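Local coordinates for probable transcriptional regulatory protein, Rv1404 (Mycobacterium tuberculosis, PDB 2NYX) that probably binds DNA and regulates transcription as a member of the MarR family of winged helix-turn-helix proteins, at residues B[46-49]-B[50-54]; B[58-61]-B[62-66]; B[103-107]-B[108-112]. All coordinates share one frame; numbering follows the deposited sequence.

In the fold
The three contacts are local turns of one winged helix-turn-helix domain and follow each other along the chain. Contact 1, inside helix 45-57, is the most central, with its centre about 6 Å from the centre of the chain. Contact 2 passes from strand 60-61 into helix 62-69, and contact 3 from strand 102-105 into helix 107-128. Their centres lie about 11 Å and 10 Å from that of contact 1, and about 15 Å from each other. Leu54 of contact 1 packs on Ile60 of contact 2 and Leu105 of contact 3; Leu51 packs on Leu105. Contacts 2 and 3 meet in the small antiparallel sheet, where Ile60 O and Ala103 N lie 2.8 Å apart, a probable hydrogen bond.

Contact 1 of 3, residues B[46-49]-B[50-54]; sequences PQFR and TLVIL
Arg49 lays its side chain across Ile53, one turn further along helix 45-57. The two side chains cross at about a right angle. CG of Arg49 is anti to the backbone N, and the chain then bends at chi2 (58°). This bend brings NE over the isoleucine, 3.5 Å from Ile53 CG1. The guanidinium goes on past Val52, whose CG1 is 3.9 Å from Arg49 NH1. Ile53 CG1 also comes within 3.1 Å of Arg49 O.

Phe48 meets the other branch of Val52. The outer part of its ring, at CE2, is 3.6 Å from Val52 CG2. Val52 thus divides its two methyls, CG1 beside the arginine and CG2 beside the phenylalanine. Leu51 CD1 reaches the ring more loosely, through CD1 of Phe48.

Thr50 turns its hydroxyl back to the helix. OG1 lies beside its own backbone N (chi1 -60°) and donates to Pro46 O over 3.0 Å. Thr50 N donates to the same oxygen, also over 3.0 Å and nearly straight (170°). The two donors come from opposite faces of the carbonyl plane. Further on, Ile53 N donates to Arg49 O at 2.9 Å.

Phe48 and Leu51 also pack on helix 107-128, while Thr50 faces helices 62-69 and 73-85. Arg49 and Val52 touch Ala30 and Arg26 of the second subunit. The charged end of Arg49 forms a salt bridge with Glu152.

The chemistry is that of a largely buried helix. The threonine hydroxyl is satisfied within its own turn, so it can sit among apolar neighbours. The arginine lays its NE and the start of its guanidinium on Ile53 and carries its charge on to the carboxylate of Glu152.

Contact 2 of 3, residues B[58-61]-B[62-66]; sequences GPIN and LATLA
Asn61 and Thr64 meet at the start of helix 62-69, where Asn61 is the N-cap. The helix belongs to the winged helix-turn-helix fold of the MarR family. Asn61 OD1 accepts two hydrogen bonds from Thr64. The hydroxyl OG1 donates to it over 2.7 Å, and the backbone N donates over 3.0 Å. The second is the capping bond, with an N-H...O angle of 156°. The donors lie on opposite faces of the amide plane, each tilted well away from it. Together they would restrict rotation of the amide.

The asparagine reaches this place because CG stands between its own backbone N and carbonyl carbon (chi1 73°). The amide then folds over the first turn instead of pointing away from it. Its other end is held too, since ND2 bonds to Glu100. The main chain closes the same turn, with Leu65 N donating to Asn61 O over 3.0 Å.

Beneath this polar cap lies an apolar layer made by Ile60. Its CD1 comes 3.8 Å from Leu65 CA, at the root of the leucine side chain. The Thr64 methyl CG2 is near both CD1 and CG2 of Ile60, so this threonine turns its hydroxyl to the cap and its methyl to the isoleucine. Ile60 is placed in turn by its backbone bonding to Ala103 in the sheet and by packing on Leu54. Leu65 continues inward to Thr50 of helix 45-57 and to Thr76 and Val80 of helix 73-85. Leu65 CB and CG both stand 4.1 Å from Ile60 CD1.

Contact 3 of 3, residues B[103-107]-B[108-112]; sequences AALTK and RGRDV
From Leu105 the chain leaves strand 102-105 and turns into helix 107-128, with Arg110 N donating to Thr106 O over 2.9 Å and Asp111 N to Lys107 O over 2.9 Å. Thr106 holds the N-cap position, but its side chain makes no capping bond. Its methyl CG2 instead lies against the first turn, 3.6 Å from Arg108 CB.

Arg110 folds back toward the strand. CG lies beside its own backbone N (chi1 -41°), and the chain runs straight at chi2 and bends at chi3 (106°). The aliphatic part passes Leu105, with Arg110 CG 4.0 Å from Leu105 CB. That same CB lies over one face of the guanidinium, offset toward its rim. At the edge of the group, in its plane, a water accepts from Arg110 NH1 over 2.8 Å. The water makes a weak bond to Leu105 O, so it links the arginine to the end of the strand.

Leu105 sends CD2 toward the helix backbone, 4.1 Å from Gly109 CA. Leu105 also packs on Leu51, Leu54 and Ser55 of helix 45-57.

On the exposed side, Lys107 runs obliquely to Asp111, its CD 3.6 Å from OD2. The amine stays further off, with NZ 4.9 Å from Asp111 OD1. Any attraction between these charges is probably modest.

The arrangement is a strand-to-helix junction at the base of the wing. It is typical of the winged helix-turn-helix domain of MarR proteins, where the second wing strand leads into a long helix.

Contact 1 of 3, residues B[46-49]-B[50-54]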
loop_
_atom_site.group_PDB
_atom_site.type_symbol
_atom_site.label_atom_id
_atom_site.label_comp_id
_atom_site.label_asym_id
_atom_site.label_seq_id
_atom_site.Cartn_x
_atom_site.Cartn_y
_atom_site.Cartn_z
ATOM N N PRO B 46 -4.026 -1.462 -6.216
ATOM C CA PRO B 46 -4.702 -0.479 -7.089
ATOM C C PRO B 46 -6.231 -0.643 -7.119
ATOM O O PRO B 46 -6.973 0.343 -7.053
ATOM C CB PRO B 46 -4.095 -0.763 -8.465
ATOM C CG PRO B 46 -2.733 -1.345 -8.156
ATOM C CD PRO B 46 -2.964 -2.192 -6.941
ATOM N N GLN B 47 -6.699 -1.880 -7.208
ATOM C CA GLN B 47 -8.125 -2.157 -7.139
ATOM C C GLN B 47 -8.730 -1.619 -5.847
ATOM O O GLN B 47 -9.746 -0.927 -5.877
ATOM C CB GLN B 47 -8.380 -3.658 -7.286
ATOM C CG GLN B 47 -8.274 -4.125 -8.729
ATOM C CD GLN B 47 -8.207 -5.628 -8.871
ATOM O OE1 GLN B 47 -8.414 -6.374 -7.907
ATOM N NE2 GLN B 47 -7.914 -6.088 -10.087
ATOM N N PHE B 48 -8.101 -1.899 -4.712
ATOM C CA PHE B 48 -8.652 -1.427 -3.448
ATOM C C PHE B 48 -8.689 0.099 -3.342
ATOM O O PHE B 48 -9.657 0.661 -2.832
ATOM C CB PHE B 48 -7.957 -2.041 -2.236
ATOM C CG PHE B 48 -8.618 -1.673 -0.947
ATOM C CD1 PHE B 48 -9.839 -2.240 -0.595
ATOM C CD2 PHE B 48 -8.069 -0.701 -0.120
ATOM C CE1 PHE B 48 -10.477 -1.875 0.578
ATOM C CE2 PHE B 48 -8.701 -0.330 1.060
ATOM C CZ PHE B 48 -9.903 -0.914 1.410
ATOM N N ARG B 49 -7.644 0.763 -3.831
ATOM C CA ARG B 49 -7.605 2.222 -3.868
ATOM C C ARG B 49 -8.780 2.804 -4.684
ATOM O O ARG B 49 -9.433 3.760 -4.251
ATOM C CB ARG B 49 -6.241 2.711 -4.384
ATOM C CG ARG B 49 -6.082 4.223 -4.434
ATOM C CD ARG B 49 -6.299 4.849 -3.061
ATOM N NE ARG B 49 -6.474 6.297 -3.115
ATOM C CZ ARG B 49 -6.685 7.060 -2.045
ATOM N NH1 ARG B 49 -6.726 6.519 -0.837
ATOM N NH2 ARG B 49 -6.844 8.365 -2.173
ATOM N N THR B 50 -9.049 2.213 -5.846
ATOM C CA THR B 50 -10.228 2.543 -6.662
ATOM C C THR B 50 -11.494 2.579 -5.814
ATOM O O THR B 50 -12.306 3.498 -5.930
ATOM C CB THR B 50 -10.415 1.520 -7.807
ATOM O OG1 THR B 50 -9.259 1.531 -8.635
ATOM C CG2 THR B 50 -11.620 1.844 -8.664
ATOM N N LEU B 51 -11.664 1.575 -4.962
ATOM C CA LEU B 51 -12.864 1.496 -4.128
ATOM C C LEU B 51 -12.923 2.633 -3.112
ATOM O O LEU B 51 -13.977 3.207 -2.900
ATOM C CB LEU B 51 -12.973 0.137 -3.430
ATOM C CG LEU B 51 -13.002 -1.137 -4.275
ATOM C CD1 LEU B 51 -13.181 -2.326 -3.382
ATOM C CD2 LEU B 51 -14.103 -1.081 -5.292
ATOM N N VAL B 52 -11.785 2.971 -2.515
ATOM C CA VAL B 52 -11.723 4.034 -1.523
ATOM C C VAL B 52 -11.995 5.381 -2.162
ATOM O O VAL B 52 -12.728 6.205 -1.605
ATOM C CB VAL B 52 -10.367 4.053 -0.773
ATOM C CG1 VAL B 52 -10.283 5.262 0.161
ATOM C CG2 VAL B 52 -10.188 2.755 0.002
ATOM N N ILE B 53 -11.418 5.603 -3.337
ATOM C CA ILE B 53 -11.688 6.830 -4.085
ATOM C C ILE B 53 -13.190 6.947 -4.353
ATOM O O ILE B 53 -13.771 8.030 -4.214
ATOM C CB ILE B 53 -10.854 6.912 -5.379
ATOM C CG1 ILE B 53 -9.365 6.787 -5.045
ATOM C CG2 ILE B 53 -11.092 8.230 -6.093
ATOM C CD1 ILE B 53 -8.432 7.007 -6.220
ATOM N N LEU B 54 -13.827 5.825 -4.679
ATOM C CA LEU B 54 -15.260 5.846 -4.968
ATOM C C LEU B 54 -16.143 6.133 -3.744
ATOM O O LEU B 54 -17.172 6.814 -3.874
ATOM C CB LEU B 54 -15.714 4.610 -5.764
ATOM C CG LEU B 54 -15.270 4.609 -7.234
ATOM C CD1 LEU B 54 -15.667 3.323 -7.935
ATOM C CD2 LEU B 54 -15.826 5.811 -7.994
#

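Contact 2 of 3, residues B[58-61]-B[62-66]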
loop_
_atom_site.group_PDB
_atom_site.type_symbol
_atom_site.label_atom_id
_atom_site.label_comp_id
_atom_site.label_asym_id
_atom_site.label_seq_id
_atom_site.Cartn_x
_atom_site.Cartn_y
_atom_site.Cartn_z
ATOM N N GLY B 58 -17.743 9.680 -4.610
ATOM C CA GLY B 58 -19.064 9.392 -5.127
ATOM C C GLY B 58 -18.892 8.817 -6.508
ATOM O O GLY B 58 -17.808 8.328 -6.831
ATOM N N PRO B 59 -19.964 8.834 -7.322
ATOM C CA PRO B 59 -19.837 8.427 -8.710
ATOM C C PRO B 59 -19.040 9.448 -9.505
ATOM O O PRO B 59 -19.303 10.647 -9.411
ATOM C CB PRO B 59 -21.293 8.353 -9.194
ATOM C CG PRO B 59 -22.098 8.282 -7.939
ATOM C CD PRO B 59 -21.355 9.163 -6.998
ATOM N N ILE B 60 -18.049 8.951 -10.242
ATOM C CA ILE B 60 -17.192 9.744 -11.124
ATOM C C ILE B 60 -16.873 8.945 -12.379
ATOM O O ILE B 60 -16.973 7.711 -12.382
ATOM C CB ILE B 60 -15.856 10.127 -10.475
ATOM C CG1 ILE B 60 -15.144 8.884 -9.917
ATOM C CG2 ILE B 60 -16.049 11.214 -9.450
ATOM C CD1 ILE B 60 -13.722 9.135 -9.422
ATOM N N ASN B 61 -16.481 9.651 -13.439
ATOM C CA ASN B 61 -16.167 9.013 -14.705
ATOM C C ASN B 61 -14.746 8.458 -14.712
ATOM O O ASN B 61 -13.981 8.706 -13.784
ATOM C CB ASN B 61 -16.438 9.965 -15.883
ATOM C CG ASN B 61 -15.425 11.085 -15.999
ATOM O OD1 ASN B 61 -14.549 11.262 -15.150
ATOM N ND2 ASN B 61 -15.532 11.840 -17.076
ATOM N N LEU B 62 -14.408 7.693 -15.745
ATOM C CA LEU B 62 -13.090 7.073 -15.850
ATOM C C LEU B 62 -11.916 8.050 -15.871
ATOM O O LEU B 62 -10.898 7.787 -15.242
ATOM C CB LEU B 62 -13.025 6.125 -17.050
ATOM C CG LEU B 62 -13.185 4.619 -16.789
ATOM C CD1 LEU B 62 -14.229 4.293 -15.683
ATOM C CD2 LEU B 62 -13.520 3.885 -18.107
ATOM N N ALA B 63 -12.057 9.175 -16.567
ATOM C CA ALA B 63 -10.972 10.161 -16.636
ATOM C C ALA B 63 -10.616 10.702 -15.256
ATOM O O ALA B 63 -9.435 10.863 -14.932
ATOM C CB ALA B 63 -11.316 11.313 -17.603
ATOM N N THR B 64 -11.643 10.972 -14.451
ATOM C CA THR B 64 -11.459 11.488 -13.106
ATOM C C THR B 64 -10.865 10.403 -12.218
ATOM O O THR B 64 -10.001 10.685 -11.390
ATOM C CB THR B 64 -12.789 12.017 -12.506
ATOM O OG1 THR B 64 -13.369 12.996 -13.386
ATOM C CG2 THR B 64 -12.567 12.635 -11.114
ATOM N N LEU B 65 -11.315 9.162 -12.404
ATOM C CA LEU B 65 -10.819 8.037 -11.613
ATOM C C LEU B 65 -9.335 7.852 -11.847
ATOM O O LEU B 65 -8.565 7.777 -10.896
ATOM C CB LEU B 65 -11.553 6.736 -11.960
ATOM C CG LEU B 65 -11.924 5.731 -10.856
ATOM C CD1 LEU B 65 -11.983 4.355 -11.431
ATOM C CD2 LEU B 65 -10.973 5.701 -9.685
ATOM N N ALA B 66 -8.947 7.785 -13.118
ATOM C CA ALA B 66 -7.555 7.603 -13.523
ATOM C C ALA B 66 -6.631 8.694 -12.996
ATOM O O ALA B 66 -5.475 8.423 -12.663
ATOM C CB ALA B 66 -7.450 7.530 -15.038
#

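Contact 3 of 3, residues B[103-107]-B[108-112]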
loop_
_atom_site.group_PDB
_atom_site.type_symbol
_atom_site.label_atom_id
_atom_site.label_comp_id
_atom_site.label_asym_id
_atom_site.label_seq_id
_atom_site.Cartn_x
_atom_site.Cartn_y
_atom_site.Cartn_z
ATOM N N ALA B 103 -18.698 5.550 -12.750
ATOM C CA ALA B 103 -18.408 4.394 -11.896
ATOM C C ALA B 103 -18.806 4.681 -10.450
ATOM O O ALA B 103 -18.524 5.750 -9.921
ATOM C CB ALA B 103 -16.928 4.040 -11.971
ATOM N N ALA B 104 -19.444 3.720 -9.802
ATOM C CA ALA B 104 -19.864 3.898 -8.413
ATOM C C ALA B 104 -19.822 2.596 -7.639
ATOM O O ALA B 104 -19.860 1.513 -8.225
ATOM C CB ALA B 104 -21.264 4.522 -8.332
ATOM N N LEU B 105 -19.745 2.712 -6.317
ATOM C CA LEU B 105 -19.711 1.543 -5.456
ATOM C C LEU B 105 -21.043 0.824 -5.365
ATOM O O LEU B 105 -22.115 1.416 -5.398
ATOM C CB LEU B 105 -19.239 1.898 -4.046
ATOM C CG LEU B 105 -17.744 2.097 -3.812
ATOM C CD1 LEU B 105 -17.498 2.489 -2.371
ATOM C CD2 LEU B 105 -16.948 0.839 -4.182
ATOM N N THR B 106 -20.918 -0.480 -5.231
ATOM C CA THR B 106 -21.983 -1.393 -4.943
ATOM C C THR B 106 -22.032 -1.596 -3.424
ATOM O O THR B 106 -21.075 -1.271 -2.726
ATOM C CB THR B 106 -21.660 -2.677 -5.698
ATOM O OG1 THR B 106 -22.610 -2.855 -6.755
ATOM C CG2 THR B 106 -21.662 -3.863 -4.804
ATOM N N LYS B 107 -23.142 -2.110 -2.902
ATOM C CA LYS B 107 -23.259 -2.367 -1.458
ATOM C C LYS B 107 -22.084 -3.212 -0.946
ATOM O O LYS B 107 -21.455 -2.883 0.058
ATOM C CB LYS B 107 -24.581 -3.059 -1.126
ATOM C CG LYS B 107 -25.196 -2.653 0.221
ATOM C CD LYS B 107 -24.200 -2.697 1.400
ATOM C CE LYS B 107 -24.531 -1.653 2.489
ATOM N NZ LYS B 107 -24.419 -0.215 2.047
ATOM N N ARG B 108 -21.817 -4.302 -1.657
ATOM C CA ARG B 108 -20.723 -5.211 -1.378
ATOM C C ARG B 108 -19.394 -4.489 -1.469
ATOM O O ARG B 108 -18.517 -4.721 -0.649
ATOM C CB ARG B 108 -20.794 -6.386 -2.349
ATOM C CG ARG B 108 -19.525 -7.167 -2.529
ATOM C CD ARG B 108 -19.828 -8.642 -2.620
ATOM N NE ARG B 108 -19.147 -9.270 -3.746
ATOM C CZ ARG B 108 -19.731 -10.106 -4.601
ATOM N NH1 ARG B 108 -21.013 -10.438 -4.451
ATOM N NH2 ARG B 108 -19.022 -10.628 -5.601
ATOM N N GLY B 109 -19.254 -3.608 -2.457
ATOM C CA GLY B 109 -18.112 -2.710 -2.543
ATOM C C GLY B 109 -17.898 -1.913 -1.265
ATOM O O GLY B 109 -16.784 -1.851 -0.752
ATOM N N ARG B 110 -18.970 -1.317 -0.744
ATOM C CA ARG B 110 -18.887 -0.484 0.464
ATOM C C ARG B 110 -18.539 -1.314 1.694
ATOM O O ARG B 110 -17.798 -0.846 2.570
ATOM C CB ARG B 110 -20.179 0.308 0.706
ATOM C CG ARG B 110 -20.797 0.898 -0.550
ATOM C CD ARG B 110 -22.048 1.738 -0.268
ATOM N NE ARG B 110 -21.728 3.153 -0.413
ATOM C CZ ARG B 110 -22.144 3.931 -1.413
ATOM N NH1 ARG B 110 -22.952 3.459 -2.362
ATOM N NH2 ARG B 110 -21.771 5.204 -1.449
ATOM N N ASP B 111 -19.066 -2.537 1.753
ATOM C CA ASP B 111 -18.736 -3.478 2.822
ATOM C C ASP B 111 -17.260 -3.845 2.811
ATOM O O ASP B 111 -16.622 -3.861 3.857
ATOM C CB ASP B 111 -19.579 -4.742 2.714
ATOM C CG ASP B 111 -21.037 -4.493 3.038
ATOM O OD1 ASP B 111 -21.326 -3.587 3.865
ATOM O OD2 ASP B 111 -21.899 -5.207 2.465
ATOM N N VAL B 112 -16.725 -4.124 1.627
ATOM C CA VAL B 112 -15.304 -4.405 1.467
ATOM C C VAL B 112 -14.444 -3.273 2.040
ATOM O O VAL B 112 -13.582 -3.522 2.883
ATOM C CB VAL B 112 -14.954 -4.723 -0.004
ATOM C CG1 VAL B 112 -13.470 -4.545 -0.286
ATOM C CG2 VAL B 112 -15.384 -6.135 -0.337
HETATM O O HOH W 1 -24.366 1.146 -2.843
#